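Local coordinates for protein putative S41 protease (Bacteroides fragilis NCTC 9343, PDB 3K50) that is of unknown function but probably acts as a serine peptidase of family S41, hydrolysing peptide bonds with a ClpP/crotonase-like domain that accompanies a PDZ domain, at residues A[199-202]-A[206-209]. Residues are numbered along the deposited sequence; the frame is centred on the assembly and turned at random.
Sequences AGPT and QAYN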
ATOM      1  N   ALA A 199      10.577   3.454  -6.569  1.00 30.12           N
ATOM      2  CA  ALA A 199      11.896   4.008  -6.464  1.00 30.17           C
ATOM      3  C   ALA A 199      11.946   5.466  -6.856  1.00 33.49           C
ATOM      4  O   ALA A 199      12.681   6.211  -6.245  1.00 29.82           O
ATOM      5  CB  ALA A 199      12.909   3.143  -7.289  1.00 33.05           C
ATOM      6  N   GLY A 200      11.131   5.874  -7.837  1.00 35.03           N
ATOM      7  CA  GLY A 200      11.100   7.249  -8.310  1.00 33.77           C
ATOM      8  C   GLY A 200       9.930   7.478  -9.276  1.00 37.00           C
ATOM      9  O   GLY A 200       9.200   6.513  -9.610  1.00 32.71           O
ATOM     10  N   PRO A 201       9.712   8.757  -9.687  1.00 38.31           N
ATOM     11  CA  PRO A 201       8.589   9.096 -10.582  1.00 40.39           C
ATOM     12  C   PRO A 201       8.740   8.526 -11.999  1.00 45.31           C
ATOM     13  O   PRO A 201       7.748   8.154 -12.582  1.00 50.81           O
ATOM     14  CB  PRO A 201       8.563  10.634 -10.588  1.00 39.20           C
ATOM     15  CG  PRO A 201       9.951  11.054 -10.181  1.00 42.26           C
ATOM     16  CD  PRO A 201      10.457   9.958  -9.252  1.00 38.32           C
ATOM     17  N   THR A 202       9.963   8.419 -12.513  1.00 49.32           N
ATOM     18  CA  THR A 202      10.211   7.884 -13.845  1.00 51.03           C
ATOM     19  C   THR A 202      10.901   6.517 -13.763  1.00 52.82           C
ATOM     20  O   THR A 202      11.406   6.131 -12.707  1.00 46.49           O
ATOM     21  CB  THR A 202      11.044   8.858 -14.691  1.00 52.76           C
ATOM     22  OG1 THR A 202      12.351   8.974 -14.126  1.00 54.80           O
ATOM     23  CG2 THR A 202      10.372  10.254 -14.776  1.00 45.92           C
ATOM     24  N   GLN A 206      15.719   7.230  -8.896  1.00 43.42           N
ATOM     25  CA  GLN A 206      15.873   6.776  -7.525  1.00 42.83           C
ATOM     26  C   GLN A 206      15.371   7.859  -6.556  1.00 39.80           C
ATOM     27  O   GLN A 206      15.540   7.761  -5.334  1.00 37.95           O
ATOM     28  CB  GLN A 206      17.344   6.463  -7.274  1.00 42.82           C
ATOM     29  CG  GLN A 206      17.742   5.112  -7.782  1.00 50.80           C
ATOM     30  CD  GLN A 206      17.354   3.981  -6.842  1.00 62.42           C
ATOM     31  OE1 GLN A 206      17.930   3.797  -5.709  1.00 53.52           O
ATOM     32  NE2 GLN A 206      16.409   3.170  -7.318  1.00 66.18           N
ATOM     33  N   ALA A 207      14.727   8.884  -7.106  1.00 36.04           N
ATOM     34  CA  ALA A 207      14.283  10.018  -6.313  1.00 35.92           C
ATOM     35  C   ALA A 207      13.557   9.623  -5.011  1.00 35.26           C
ATOM     36  O   ALA A 207      13.858  10.195  -3.964  1.00 35.21           O
ATOM     37  CB  ALA A 207      13.409  10.974  -7.161  1.00 32.57           C
ATOM     38  N   TYR A 208      12.657   8.650  -5.048  1.00 33.44           N
ATOM     39  CA  TYR A 208      11.899   8.327  -3.810  1.00 33.55           C
ATOM     40  C   TYR A 208      12.719   7.487  -2.876  1.00 33.41           C
ATOM     41  O   TYR A 208      12.567   7.602  -1.679  1.00 30.69           O
ATOM     42  CB  TYR A 208      10.608   7.612  -4.089  1.00 30.82           C
ATOM     43  CG  TYR A 208       9.668   8.336  -5.041  1.00 34.44           C
ATOM     44  CD1 TYR A 208       9.586   9.724  -5.063  1.00 30.99           C
ATOM     45  CD2 TYR A 208       8.772   7.607  -5.860  1.00 35.66           C
ATOM     46  CE1 TYR A 208       8.694  10.374  -5.914  1.00 35.98           C
ATOM     47  CE2 TYR A 208       7.852   8.251  -6.705  1.00 31.25           C
ATOM     48  CZ  TYR A 208       7.807   9.626  -6.719  1.00 35.92           C
ATOM     49  OH  TYR A 208       6.913  10.284  -7.556  1.00 35.17           O
ATOM     50  N   ASN A 209      13.555   6.613  -3.426  1.00 31.78           N
ATOM     51  CA  ASN A 209      14.468   5.883  -2.579  1.00 32.41           C
ATOM     52  C   ASN A 209      15.421   6.850  -1.858  1.00 31.99           C
ATOM     53  O   ASN A 209      15.756   6.616  -0.697  1.00 30.72           O
ATOM     54  CB  ASN A 209      15.273   4.889  -3.355  1.00 27.76           C
ATOM     55  CG  ASN A 209      14.526   3.682  -3.681  1.00 34.70           C
ATOM     56  OD1 ASN A 209      13.454   3.419  -3.123  1.00 34.13           O
ATOM     57  ND2 ASN A 209      15.101   2.877  -4.590  1.00 39.09           N
TER
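The carbonyl oxygen of A199 accepts two backbone N-H groups from the first turn of helix 207-221: N209 N at 3.0 Å, with an N-H...O angle of 155°, and Y208 N at 2.7 Å, a weak bond bent to 129°. The contact lies where the loop after strand 187-194 enters this helix, in the β-α-β crossover that joins the parallel neighbours 187-194 and 226-230 of the ClpP/crotonase-like S41 domain. Q206 holds the N-cap position, and S205 OG bonds A207 N. Because an opening turn has no preceding helical carbonyls to offer, the loop supplies the acceptor for Y208 and N209. Beyond A199 the chain runs across one face of the Y208 ring: G200 CA and P201 CD make CH-pi contacts, 3.8 and 3.9 Å from its centroid. With CG anti to its own carbonyl carbon (chi1 -56°), Y208 extends its ring over G200 and P201, and the hydroxyl reaches P201 CB. V172, K174 and P175 also touch this tyrosine. At the other end of the contact, the methyl of A199 packs 3.5 Å from both Q206 NE2 and N209 ND2, and touches C241 of helix 239-249. N209 ND2 donates to Q206 OE1 at 3.2 Å, but side-on and from above the carbonyl plane; the 3.0 Å approach of two donors, N209 ND2 and Q206 NE2, leaves this pairing doubtful.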